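Local atomic coordinates of tRNA (cytidine-2'-O-)-methyltransferase TrmJ (Sulfolobus acidocaldarius, PDB entry 4CNG), a protein that catalyses the transfer of a methyl group from S-adenosyl-L-methionine to the ribose 2'-hydroxyl of cytidine 32 in tRNA. Residues K110-I115 with S145-F150; L93-S98 with K124-I129; I27-G32 with V53-A58; L36-R41 with I64-K69. The protein carries 1 engineered substitution. All blocks are in the same frame, centred on the assembly; numbering follows the deposited sequence. Where two conformers were deposited one is given.

Contact 1 (K110-I115 with S145-F150). With SAH (S-adenosyl-L-homocysteine), chain C.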
# COMPACT_ATOMS: atom_id res chain seq x y z
N LYS A 110 23.98 -2.89 5.00
CA LYS A 110 23.13 -2.37 3.91
C LYS A 110 21.74 -1.91 4.32
O LYS A 110 21.00 -1.41 3.50
CB LYS A 110 22.91 -3.47 2.83
CG LYS A 110 24.08 -3.77 1.95
CD LYS A 110 23.72 -4.75 0.87
CE LYS A 110 24.95 -4.89 0.03
NZ LYS A 110 24.57 -5.76 -1.05
N SER A 111 21.38 -2.16 5.56
CA SER A 111 19.99 -2.00 5.95
C SER A 111 19.63 -0.53 6.14
O SER A 111 20.32 0.22 6.83
CB SER A 111 19.74 -2.77 7.23
OG SER A 111 20.47 -2.17 8.29
N ILE A 112 18.48 -0.14 5.61
CA ILE A 112 17.98 1.22 5.75
C ILE A 112 16.47 1.24 5.98
O ILE A 112 15.81 0.20 5.89
CB ILE A 112 18.32 2.08 4.52
CG1 ILE A 112 17.58 1.56 3.29
CG2 ILE A 112 19.82 2.11 4.28
CD1 ILE A 112 17.63 2.49 2.10
N ARG A 113 16.05 2.39 6.47
CA ARG A 113 14.63 2.67 6.64
C ARG A 113 14.19 3.84 5.77
O ARG A 113 15.01 4.50 5.14
CB ARG A 113 14.31 2.96 8.11
CG ARG A 113 14.80 1.89 9.07
CD ARG A 113 14.01 0.60 8.91
NE ARG A 113 14.43 -0.42 9.85
CZ ARG A 113 15.41 -1.29 9.62
NH1 ARG A 113 16.07 -1.26 8.47
NH2 ARG A 113 15.73 -2.19 10.54
N PRO A 114 12.88 4.06 5.70
CA PRO A 114 12.40 5.07 4.75
C PRO A 114 12.92 6.47 5.10
O PRO A 114 13.14 7.28 4.20
CB PRO A 114 10.88 5.02 4.92
CG PRO A 114 10.61 3.63 5.37
CD PRO A 114 11.78 3.23 6.23
N ILE A 115 13.11 6.73 6.39
CA ILE A 115 13.61 8.02 6.84
C ILE A 115 14.96 8.35 6.22
O ILE A 115 15.35 9.51 6.13
CB ILE A 115 13.73 8.08 8.38
CG1 ILE A 115 14.01 9.50 8.84
CG2 ILE A 115 14.82 7.13 8.86
CD1 ILE A 115 12.82 10.43 8.72
N SER A 145 22.60 -5.34 -4.93
CA SER A 145 21.95 -4.08 -4.59
C SER A 145 22.85 -3.31 -3.61
O SER A 145 23.65 -3.87 -2.87
CB SER A 145 20.56 -4.35 -3.99
OG SER A 145 19.77 -5.03 -4.94
N ASP A 146 22.68 -1.99 -3.55
CA ASP A 146 23.44 -1.13 -2.65
C ASP A 146 22.87 -1.07 -1.23
O ASP A 146 23.64 -1.00 -0.27
CB ASP A 146 23.50 0.28 -3.22
CG ASP A 146 24.21 0.31 -4.56
OD1 ASP A 146 25.41 -0.03 -4.55
OD2 ASP A 146 23.62 0.70 -5.58
N PHE A 147 21.56 -1.06 -1.12
CA PHE A 147 20.88 -0.94 0.16
C PHE A 147 19.71 -1.92 0.22
O PHE A 147 19.23 -2.35 -0.82
CB PHE A 147 20.35 0.49 0.37
CG PHE A 147 21.43 1.54 0.51
CD1 PHE A 147 22.20 1.61 1.64
CD2 PHE A 147 21.64 2.48 -0.47
CE1 PHE A 147 23.15 2.59 1.80
CE2 PHE A 147 22.61 3.46 -0.33
CZ PHE A 147 23.32 3.54 0.82
N LEU A 148 19.28 -2.24 1.43
CA LEU A 148 18.15 -3.12 1.66
C LEU A 148 17.17 -2.37 2.60
O LEU A 148 17.45 -2.18 3.78
CB LEU A 148 18.59 -4.42 2.31
CG LEU A 148 17.51 -5.47 2.48
CD1 LEU A 148 16.92 -5.88 1.15
CD2 LEU A 148 18.01 -6.66 3.28
N LEU A 149 16.05 -1.97 2.04
CA LEU A 149 15.04 -1.17 2.74
C LEU A 149 13.99 -2.07 3.37
O LEU A 149 13.41 -2.91 2.71
CB LEU A 149 14.37 -0.25 1.72
CG LEU A 149 13.17 0.58 2.21
CD1 LEU A 149 13.56 1.58 3.24
CD2 LEU A 149 12.50 1.22 1.02
N PHE A 150 13.80 -1.86 4.66
CA PHE A 150 12.67 -2.41 5.44
C PHE A 150 11.64 -1.34 5.69
O PHE A 150 12.00 -0.26 6.16
CB PHE A 150 13.20 -2.93 6.80
CG PHE A 150 12.11 -3.46 7.72
CD1 PHE A 150 11.37 -4.56 7.34
CD2 PHE A 150 11.81 -2.86 8.96
CE1 PHE A 150 10.32 -5.03 8.11
CE2 PHE A 150 10.79 -3.39 9.79
CZ PHE A 150 10.07 -4.48 9.35
N SAH C . 8.01 -14.94 2.03
CA SAH C . 8.61 -13.85 1.21
CB SAH C . 7.69 -12.65 1.29
CG SAH C . 7.86 -11.66 0.13
SD SAH C . 6.73 -10.28 0.25
C SAH C . 9.99 -13.57 1.74
O SAH C . 10.39 -14.10 2.78
OXT SAH C . 10.81 -12.96 1.08
C5' SAH C . 6.92 -9.65 -1.42
C4' SAH C . 7.78 -8.40 -1.57
O4' SAH C . 7.14 -7.31 -0.89
C3' SAH C . 9.13 -8.46 -0.95
O3' SAH C . 10.03 -9.17 -1.82
C2' SAH C . 9.49 -7.01 -0.76
O2' SAH C . 9.87 -6.44 -2.01
C1' SAH C . 8.13 -6.43 -0.34
N9 SAH C . 7.92 -6.38 1.13
C8 SAH C . 6.90 -6.95 1.83
N7 SAH C . 6.92 -6.50 3.12
C5 SAH C . 7.95 -5.62 3.20
C6 SAH C . 8.44 -4.77 4.21
N6 SAH C . 7.91 -4.75 5.45
N1 SAH C . 9.46 -4.00 3.93
C2 SAH C . 9.98 -4.00 2.70
N3 SAH C . 9.58 -4.73 1.67
C4 SAH C . 8.55 -5.51 1.92

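Contact 2 (L93-S98 with K124-I129). With SAH (S-adenosyl-L-homocysteine), chain C; SAH (S-adenosyl-L-homocysteine), chain D.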
# COMPACT_ATOMS: atom_id res chain seq x y z
N LEU A 93 22.02 4.08 -8.07
CA LEU A 93 21.84 3.40 -6.80
C LEU A 93 20.74 2.37 -6.95
O LEU A 93 19.75 2.63 -7.63
CB LEU A 93 21.43 4.42 -5.75
CG LEU A 93 21.64 4.10 -4.28
CD1 LEU A 93 23.13 3.98 -3.92
CD2 LEU A 93 20.96 5.17 -3.46
N LYS A 94 20.95 1.22 -6.32
CA LYS A 94 19.99 0.12 -6.30
C LYS A 94 19.52 -0.14 -4.88
O LYS A 94 20.33 -0.49 -4.04
CB LYS A 94 20.65 -1.14 -6.89
CG LYS A 94 21.07 -1.01 -8.35
CD LYS A 94 22.32 -1.82 -8.69
CE LYS A 94 22.86 -1.49 -10.06
NZ LYS A 94 24.33 -1.64 -10.08
N ILE A 95 18.23 0.06 -4.63
CA ILE A 95 17.67 -0.13 -3.31
C ILE A 95 16.72 -1.32 -3.39
O ILE A 95 15.63 -1.24 -3.96
CB ILE A 95 16.96 1.13 -2.78
CG1 ILE A 95 17.99 2.27 -2.72
CG2 ILE A 95 16.33 0.84 -1.42
CD1 ILE A 95 17.46 3.56 -2.14
N ALA A 96 17.14 -2.44 -2.85
CA ALA A 96 16.30 -3.63 -2.70
C ALA A 96 15.41 -3.45 -1.46
O ALA A 96 15.63 -2.54 -0.65
CB ALA A 96 17.19 -4.89 -2.55
N THR A 97 14.41 -4.31 -1.34
CA THR A 97 13.44 -4.28 -0.21
C THR A 97 13.32 -5.68 0.34
O THR A 97 13.41 -6.68 -0.39
CB THR A 97 12.08 -3.75 -0.72
OG1 THR A 97 11.66 -4.52 -1.85
CG2 THR A 97 12.16 -2.30 -1.07
N SER A 98 13.05 -5.76 1.64
CA SER A 98 12.78 -7.03 2.31
C SER A 98 11.96 -6.76 3.57
O SER A 98 12.23 -5.80 4.30
CB SER A 98 14.08 -7.76 2.68
OG SER A 98 13.82 -8.88 3.54
N LYS A 124 19.89 11.73 -7.85
CA LYS A 124 20.30 10.45 -8.42
C LYS A 124 19.18 9.77 -9.16
O LYS A 124 18.00 10.00 -8.89
CB LYS A 124 20.79 9.51 -7.33
CG LYS A 124 22.09 9.94 -6.67
CD LYS A 124 22.50 8.94 -5.61
CE LYS A 124 23.42 9.57 -4.58
NZ LYS A 124 22.72 10.51 -3.65
N LYS A 125 19.58 8.89 -10.07
CA LYS A 125 18.70 7.89 -10.65
C LYS A 125 18.76 6.61 -9.82
O LYS A 125 19.83 6.01 -9.67
CB LYS A 125 19.12 7.60 -12.09
CG LYS A 125 18.16 6.66 -12.79
CD LYS A 125 18.48 6.50 -14.27
CE LYS A 125 17.34 7.03 -15.11
NZ LYS A 125 17.14 6.23 -16.34
N VAL A 126 17.62 6.22 -9.27
CA VAL A 126 17.59 5.14 -8.31
C VAL A 126 16.58 4.08 -8.73
O VAL A 126 15.42 4.41 -9.06
CB VAL A 126 17.22 5.68 -6.92
CG1 VAL A 126 17.27 4.57 -5.90
CG2 VAL A 126 18.16 6.81 -6.53
N ALA A 127 17.00 2.82 -8.66
CA ALA A 127 16.09 1.69 -8.82
C ALA A 127 15.64 1.21 -7.46
O ALA A 127 16.45 0.93 -6.59
CB ALA A 127 16.79 0.56 -9.57
N PHE A 128 14.32 1.09 -7.31
CA PHE A 128 13.68 0.47 -6.15
C PHE A 128 13.20 -0.89 -6.57
O PHE A 128 12.37 -0.99 -7.47
CB PHE A 128 12.53 1.32 -5.60
CG PHE A 128 12.96 2.51 -4.80
CD1 PHE A 128 13.40 3.68 -5.39
CD2 PHE A 128 13.10 2.41 -3.43
CE1 PHE A 128 13.85 4.75 -4.62
CE2 PHE A 128 13.49 3.48 -2.65
CZ PHE A 128 13.90 4.62 -3.27
N ILE A 129 13.68 -1.93 -5.90
CA ILE A 129 13.57 -3.30 -6.36
C ILE A 129 12.73 -4.08 -5.35
O ILE A 129 13.05 -4.10 -4.15
CB ILE A 129 14.96 -3.98 -6.52
CG1 ILE A 129 15.85 -3.17 -7.42
CG2 ILE A 129 14.83 -5.40 -6.94
CD1 ILE A 129 17.33 -3.29 -7.11
N SAH C . 8.01 -14.94 2.03
CA SAH C . 8.61 -13.85 1.21
CB SAH C . 7.69 -12.65 1.29
CG SAH C . 7.86 -11.66 0.13
SD SAH C . 6.73 -10.28 0.25
C SAH C . 9.99 -13.57 1.74
O SAH C . 10.39 -14.10 2.78
OXT SAH C . 10.81 -12.96 1.08
C5' SAH C . 6.92 -9.65 -1.42
C4' SAH C . 7.78 -8.40 -1.57
O4' SAH C . 7.14 -7.31 -0.89
C3' SAH C . 9.13 -8.46 -0.95
O3' SAH C . 10.03 -9.17 -1.82
C2' SAH C . 9.49 -7.01 -0.76
O2' SAH C . 9.87 -6.44 -2.01
C1' SAH C . 8.13 -6.43 -0.34
N9 SAH C . 7.92 -6.38 1.13
C8 SAH C . 6.90 -6.95 1.83
N7 SAH C . 6.92 -6.50 3.12
C5 SAH C . 7.95 -5.62 3.20
C6 SAH C . 8.44 -4.77 4.21
N6 SAH C . 7.91 -4.75 5.45
N1 SAH C . 9.46 -4.00 3.93
C2 SAH C . 9.98 -4.00 2.70
N3 SAH C . 9.58 -4.73 1.67
C4 SAH C . 8.55 -5.51 1.92
N SAH D . 13.93 -13.99 0.22
CA SAH D . 14.26 -13.20 1.44
CB SAH D . 15.77 -12.95 1.49
CG SAH D . 16.65 -14.18 1.51
SD SAH D . 18.29 -13.60 1.68
C SAH D . 13.65 -11.85 1.39
O SAH D . 13.53 -11.35 0.26
OXT SAH D . 13.42 -11.23 2.43
C5' SAH D . 18.19 -12.85 3.25
C4' SAH D . 19.45 -13.17 4.05
O4' SAH D . 19.50 -12.37 5.23
C3' SAH D . 19.50 -14.61 4.52
O3' SAH D . 20.27 -15.41 3.63
C2' SAH D . 20.11 -14.57 5.91
O2' SAH D . 21.39 -15.22 5.97
C1' SAH D . 20.27 -13.08 6.20
N9 SAH D . 19.70 -12.71 7.50
C8 SAH D . 20.22 -11.75 8.29
N7 SAH D . 19.38 -11.49 9.31
C5 SAH D . 18.28 -12.25 9.14
C6 SAH D . 17.02 -12.45 9.87
N6 SAH D . 16.79 -11.75 11.01
N1 SAH D . 16.13 -13.34 9.36
C2 SAH D . 16.37 -14.01 8.21
N3 SAH D . 17.49 -13.87 7.48
C4 SAH D . 18.45 -12.99 7.88

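Contact 3 (I27-G32 with V53-A58). Engineered in segment 53-58: Ala58 (natural residue Cys).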
# COMPACT_ATOMS: atom_id res chain seq x y z
N ILE A 27 10.18 -4.67 -10.54
CA ILE A 27 9.42 -5.73 -9.91
C ILE A 27 9.95 -7.06 -10.45
O ILE A 27 9.90 -7.31 -11.64
CB ILE A 27 7.91 -5.60 -10.18
CG1 ILE A 27 7.39 -4.18 -9.93
CG2 ILE A 27 7.13 -6.60 -9.38
CD1 ILE A 27 7.57 -3.71 -8.51
N VAL A 28 10.42 -7.90 -9.55
CA VAL A 28 11.09 -9.15 -9.94
C VAL A 28 10.11 -10.32 -9.92
O VAL A 28 9.59 -10.72 -8.88
CB VAL A 28 12.28 -9.44 -9.05
CG1 VAL A 28 13.01 -10.73 -9.47
CG2 VAL A 28 13.25 -8.28 -9.06
N GLU A 29 9.86 -10.89 -11.11
CA GLU A 29 9.05 -12.09 -11.29
C GLU A 29 7.71 -12.06 -10.57
O GLU A 29 7.36 -12.99 -9.85
CB GLU A 29 9.87 -13.34 -10.96
CG GLU A 29 11.04 -13.52 -11.93
CD GLU A 29 11.83 -14.82 -11.77
OE1 GLU A 29 11.78 -15.43 -10.70
OE2 GLU A 29 12.51 -15.21 -12.74
N PRO A 30 6.93 -11.01 -10.79
CA PRO A 30 5.61 -10.99 -10.12
C PRO A 30 4.76 -12.13 -10.56
O PRO A 30 4.68 -12.46 -11.75
CB PRO A 30 5.03 -9.65 -10.51
CG PRO A 30 5.71 -9.37 -11.83
CD PRO A 30 7.13 -9.88 -11.68
N GLU A 31 4.01 -12.66 -9.61
CA GLU A 31 3.21 -13.84 -9.78
C GLU A 31 1.70 -13.51 -9.93
O GLU A 31 0.98 -14.20 -10.64
CB GLU A 31 3.44 -14.77 -8.57
CG GLU A 31 4.90 -15.23 -8.46
CD GLU A 31 5.40 -15.71 -7.09
OE1 GLU A 31 4.69 -15.60 -6.08
OE2 GLU A 31 6.53 -16.25 -7.04
N GLY A 32 1.23 -12.54 -9.16
CA GLY A 32 -0.19 -12.21 -9.14
C GLY A 32 -0.57 -11.14 -10.14
O GLY A 32 -0.02 -10.05 -10.13
N VAL A 53 9.75 -4.81 -15.28
CA VAL A 53 9.29 -6.04 -14.71
C VAL A 53 10.17 -7.16 -15.27
O VAL A 53 10.32 -7.28 -16.49
CB VAL A 53 7.81 -6.25 -15.00
CG1 VAL A 53 7.34 -7.56 -14.43
CG2 VAL A 53 6.99 -5.16 -14.34
N VAL A 54 10.78 -7.92 -14.38
CA VAL A 54 11.69 -8.99 -14.75
C VAL A 54 10.88 -10.29 -14.84
O VAL A 54 10.28 -10.73 -13.86
CB VAL A 54 12.78 -9.12 -13.70
CG1 VAL A 54 13.72 -10.25 -14.10
CG2 VAL A 54 13.57 -7.84 -13.51
N ASN A 55 10.90 -10.93 -16.01
CA ASN A 55 10.34 -12.26 -16.22
C ASN A 55 8.98 -12.44 -15.50
O ASN A 55 8.83 -13.28 -14.63
CB ASN A 55 11.33 -13.33 -15.75
CG ASN A 55 10.89 -14.73 -16.08
OD1 ASN A 55 10.18 -14.93 -17.07
ND2 ASN A 55 11.25 -15.68 -15.23
N PRO A 56 7.97 -11.64 -15.86
CA PRO A 56 6.68 -11.72 -15.17
C PRO A 56 6.05 -13.10 -15.35
O PRO A 56 6.04 -13.64 -16.44
CB PRO A 56 5.87 -10.62 -15.84
CG PRO A 56 6.47 -10.44 -17.19
CD PRO A 56 7.94 -10.65 -16.94
N LYS A 57 5.49 -13.62 -14.29
CA LYS A 57 4.71 -14.86 -14.30
C LYS A 57 3.19 -14.57 -14.43
O LYS A 57 2.49 -15.31 -15.08
CB LYS A 57 5.01 -15.74 -13.11
CG LYS A 57 6.51 -15.92 -12.82
CD LYS A 57 7.28 -16.36 -14.02
CE LYS A 57 8.74 -16.59 -13.69
NZ LYS A 57 8.73 -16.99 -12.29
N ALA A 58 2.76 -13.45 -13.88
CA ALA A 58 1.38 -12.99 -13.97
C ALA A 58 0.98 -12.85 -15.43
O ALA A 58 1.74 -12.29 -16.20
CB ALA A 58 1.25 -11.65 -13.25

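Contact 4 (L36-R41 with I64-K69)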
# COMPACT_ATOMS: atom_id res chain seq x y z
N LEU A 36 0.35 -7.07 -10.14
CA LEU A 36 0.96 -6.35 -11.25
C LEU A 36 0.07 -5.17 -11.69
O LEU A 36 0.57 -4.08 -11.94
CB LEU A 36 1.26 -7.32 -12.40
CG LEU A 36 1.89 -6.69 -13.64
CD1 LEU A 36 3.17 -5.98 -13.29
CD2 LEU A 36 2.11 -7.72 -14.71
N GLY A 37 -1.23 -5.40 -11.81
CA GLY A 37 -2.12 -4.33 -12.17
C GLY A 37 -2.17 -3.20 -11.16
O GLY A 37 -2.14 -2.02 -11.51
N PHE A 38 -2.22 -3.56 -9.88
CA PHE A 38 -2.22 -2.56 -8.83
C PHE A 38 -0.95 -1.76 -8.82
O PHE A 38 -0.98 -0.55 -8.55
CB PHE A 38 -2.44 -3.23 -7.46
CG PHE A 38 -3.83 -3.74 -7.22
CD1 PHE A 38 -4.92 -3.04 -7.67
CD2 PHE A 38 -4.00 -4.93 -6.55
CE1 PHE A 38 -6.21 -3.49 -7.38
CE2 PHE A 38 -5.27 -5.36 -6.21
CZ PHE A 38 -6.35 -4.72 -6.76
N ILE A 39 0.19 -2.39 -9.11
CA ILE A 39 1.43 -1.67 -9.22
C ILE A 39 1.42 -0.68 -10.40
O ILE A 39 1.84 0.46 -10.26
CB ILE A 39 2.62 -2.64 -9.30
CG1 ILE A 39 2.82 -3.33 -7.96
CG2 ILE A 39 3.88 -1.91 -9.73
CD1 ILE A 39 3.70 -4.56 -8.00
N ALA A 40 0.90 -1.12 -11.54
CA ALA A 40 0.80 -0.22 -12.67
C ALA A 40 -0.04 1.02 -12.36
O ALA A 40 0.29 2.12 -12.76
CB ALA A 40 0.26 -0.96 -13.88
N ARG A 41 -1.12 0.83 -11.64
CA ARG A 41 -1.95 1.97 -11.19
C ARG A 41 -1.14 2.92 -10.33
O ARG A 41 -1.16 4.14 -10.54
CB ARG A 41 -3.16 1.44 -10.45
CG ARG A 41 -4.16 2.53 -10.11
CD ARG A 41 -5.40 1.99 -9.44
NE ARG A 41 -6.31 3.08 -9.10
CZ ARG A 41 -7.57 2.91 -8.79
NH1 ARG A 41 -8.10 1.70 -8.68
NH2 ARG A 41 -8.28 3.97 -8.48
N ILE A 64 -4.12 -5.95 -16.61
CA ILE A 64 -4.66 -4.70 -17.11
C ILE A 64 -5.99 -4.35 -16.44
O ILE A 64 -6.27 -3.17 -16.18
CB ILE A 64 -4.82 -4.70 -18.64
CG1 ILE A 64 -3.44 -4.68 -19.30
CG2 ILE A 64 -5.67 -3.53 -19.10
CD1 ILE A 64 -3.44 -4.67 -20.81
N LYS A 65 -6.78 -5.36 -16.09
CA LYS A 65 -8.08 -5.13 -15.45
C LYS A 65 -7.96 -4.48 -14.07
O LYS A 65 -8.97 -3.94 -13.56
CB LYS A 65 -8.82 -6.46 -15.31
CG LYS A 65 -9.17 -7.08 -16.65
CD LYS A 65 -9.69 -8.51 -16.50
CE LYS A 65 -10.34 -9.01 -17.79
NZ LYS A 65 -11.29 -10.11 -17.50
N PHE A 66 -6.82 -4.68 -13.39
CA PHE A 66 -6.65 -4.17 -12.04
C PHE A 66 -5.91 -2.83 -12.09
O PHE A 66 -5.56 -2.26 -11.04
CB PHE A 66 -5.91 -5.18 -11.15
CG PHE A 66 -6.68 -6.46 -10.92
CD1 PHE A 66 -7.62 -6.55 -9.90
CD2 PHE A 66 -6.47 -7.57 -11.72
CE1 PHE A 66 -8.32 -7.72 -9.69
CE2 PHE A 66 -7.18 -8.74 -11.53
CZ PHE A 66 -8.14 -8.81 -10.53
N SER A 67 -5.59 -2.37 -13.30
CA SER A 67 -4.71 -1.20 -13.43
C SER A 67 -5.49 0.12 -13.49
O SER A 67 -4.88 1.17 -13.44
CB SER A 67 -3.75 -1.33 -14.62
OG SER A 67 -4.43 -1.28 -15.84
N ALA A 68 -6.83 0.04 -13.50
CA ALA A 68 -7.70 1.20 -13.69
C ALA A 68 -7.07 2.01 -14.82
O ALA A 68 -6.72 1.43 -15.85
CB ALA A 68 -7.82 1.99 -12.39
N LYS A 69 -6.79 3.28 -14.58
CA LYS A 69 -6.11 4.09 -15.57
C LYS A 69 -4.62 3.75 -15.77
O LYS A 69 -3.96 4.27 -16.68
CB LYS A 69 -6.30 5.57 -15.24
CG LYS A 69 -7.73 6.04 -15.47
CD LYS A 69 -8.07 5.95 -16.95
CE LYS A 69 -8.66 7.25 -17.46
NZ LYS A 69 -9.67 7.03 -18.53

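Contact 1 (K110-I115 with S145-F150)
Lys110 reaches along the 145-150 segment with its chain fully extended, and its NZ donates to Ser145 O at 2.8 Å. The same ammonium also bonds Ile142 O, so it gathers carbonyls at the end of helix 139-143. Beyond Lys110 the two segments run as short parallel strands: Leu148 N donates to Lys110 O, Ile112 N to Leu148 O, and Phe150 N to Ile112 O at 3.1 Å.

Ile112 carries the apolar part. With CG1 set between the backbone N and the carbonyl carbon (chi1 65°), Ile112 CG2 and CD1 both grip Phe147, CG2 at ring atom CD1 (3.6 Å) and CD1 at CB, the two side chains crossing at about a right angle, while CG1 faces Leu149 CB. Leu149 turns CD1 against the backbone where Arg113 joins Pro114, 3.5 Å from Arg113 C.

In the Arg113 conformer described, one of two, the chain bends at chi2 (-69°) and folds back. One guanidinium face then covers Phe150 CB, its plane steep to the ring at 78°, and NH1 bonds Ile112 O from the carbonyl face opposite Phe150 N. Leu149 and Phe150, at the C-terminal end of this strand pair, belong to the S-adenosyl-L-homocysteine pocket and lie against the adenine, Leu149 O near C2 and Phe150 CE1 3.6 Å from N6.

Strand 147-149 is flanked by 93-97 and by 111-112, the outermost strand at this end of the sheet. Leu120 of helix 117-121 covers Ile112 and Phe147, Val169 of helix 162-175 packs on Leu149, and Tyr171 of the second subunit packs on Pro114.

Contact 2 (L93-S98 with K124-I129)
Leu93 to Ala96 run beside Val126 to Ile129 as neighbouring parallel strands, their short axes 4.7 Å apart and 15° off parallel. The backbone bonds alternate in direction: Ala127 N gives to Leu93 O, Ile95 N to Ala127 O at 2.8 Å, and Ile129 N to Ile95 O; the one from Leu93 N to Lys125 O is weak.

Apolar contacts gather on the face that carries Leu93, Ile95, Val126 and Phe128. Ile95 and Phe128 lie side by side and point the same way, Ile95 CB over one face of the ring and Ile95 CD1 3.9 Å from Phe128 CZ. That same methyl also touches Val126 CG1. On the other face Ile129 CD1 packs on Lys94 CB at 4.0 Å. Leu117 and Ile121 of helix 117-121 cover the Ile95 side.

Side-chain hydroxyls take over at the C-terminal end of strand 93-97, where Thr97 and Ser98 line the cofactor pocket. The hydroxyl of Thr97 is held between its own N and carbonyl carbon (chi1 53°), which brings OG1 2.7 Å from Ile129 O as donor and 2.6 Å from O2' of one S-adenosyl-L-homocysteine as acceptor. Ser98 OG donates to OXT of a second such molecule at 2.6 Å.

The chemistry thus changes along the pair, from backbone bonds and apolar packing to hydroxyls at its end. Thr97 OG1 spends its proton on Ile129 O and meets the ribose as an acceptor, so the neighbouring strand probably sets the direction of this ligand bond.

Contact 3 (I27-G32 with V53-A58)
Parallel strand pairing that runs on into two matching bends joins Ile27-Gly32 to Val53-Ala58, where strands 22-28 and 50-54 end side by side in the sheet. Val54 N donates to Ile27 O at 2.9 Å, and Glu29 N to Val54 O. Beyond that the chains bend together: Glu29 and Asn55 both have positive phi, both precede a proline, and the register slips by one, so that Glu29 comes level with Pro56 and Glu31 with Ala58.

Pro30 fills the middle. Its CG meets CG1 of Val53 at 3.6 Å, the two side chains slanting across each other, for the Val53 conformer described, one of two. Pro30 O takes two bonds from opposite faces of its plane, from Lys57 N at 2.9 Å and Ala58 N at 3.0 Å.

These are the carboxyl ends of the two strands in a beta-alpha-beta unit whose connection is helix 33-45, and Gly32 is the N-cap residue of that helix. Ala58, an engineered residue that is Cys in nature, sets its CB 3.6 Å from Gly32 C.

The Glu29 chain stretches over the 55-57 loop. Asn55 swings its amide out with CG opposite its backbone N (chi1 -173°), and ND2 donates to Glu29 OE2 at 2.8 Å. OE2 lies in the amide plane, whereas ND2 comes to the carboxylate from above its plane; the two planes are 67° apart. Lys57 runs alongside, its NZ making only a long salt bridge of 3.8 Å to Glu29 OE1, an oxygen that also pairs with Arg132 NE.

Contact 4 (L36-R41 with I64-K69)
Phe66 turns the edge of its ring toward the face of Phe38, a T-shaped aromatic pair with centroids 5.6 Å apart and planes at 69°. It joins helix 33-45 to the loop between helices 60-64 and 71-77, which opens with a type I beta turn from Ile64 to Ser67. The closest ring atoms are Phe38 CZ and Phe66 CD1, at 3.8 Å, while CB of Phe66 sits over the same ring toward its rim. Phe38 starts out pointing away from the loop; its CG lies opposite the carbonyl carbon (chi1 -72°), and the ring comes back far enough for CD1 to approach Phe66 O.

Gly37 has no side chain, and the turn comes right up to the helix backbone there: Ser67 CA makes a C-H...O contact of 3.3 Å with Gly37 O. Next to it, Ala40 CB touches Ser67 CB.

Arg41 runs past the end of the turn. Its chain is extended from CG to NE, CB and CG pass Ser67 O, and Ala68 CB lies over one guanidinium face, toward its rim, 3.7 Å from Arg41 CZ. Its NH2 bonds Val159 O of the second subunit, whose own Phe38 packs on Phe38 here; the contact is therefore part of the dimer interface.

No hydrogen bond crosses between 36-41 and 64-69. The turn is braced from within, as Ile64 O accepts both Ser67 N and Ser67 OG, the hydroxyl at 2.7 Å.

Overall arrangement
Contacts 1, 2 and 3 all tie parallel strands of one sheet in the SPOUT methyltransferase domain, whereas contact 4 sets a helix against a loop. Contact 2 is the most central and buried; contact 1 continues its sheet outward, Leu149 N lying 2.8 Å from Ala96 O, and both touch the same S-adenosyl-L-homocysteine. Contact 3 meets contact 2 through Val28 and Ile129, with centres about 17 Å apart. Contacts 3 and 4 share the unit built round helix 33-45, packing through Leu36 and Ile39. Chemistry follows place: backbone bonds and apolar side chains in the sheet, ligand-binding hydroxyls and charged loops at strand ends, and aromatic packing beside the second subunit in contact 4.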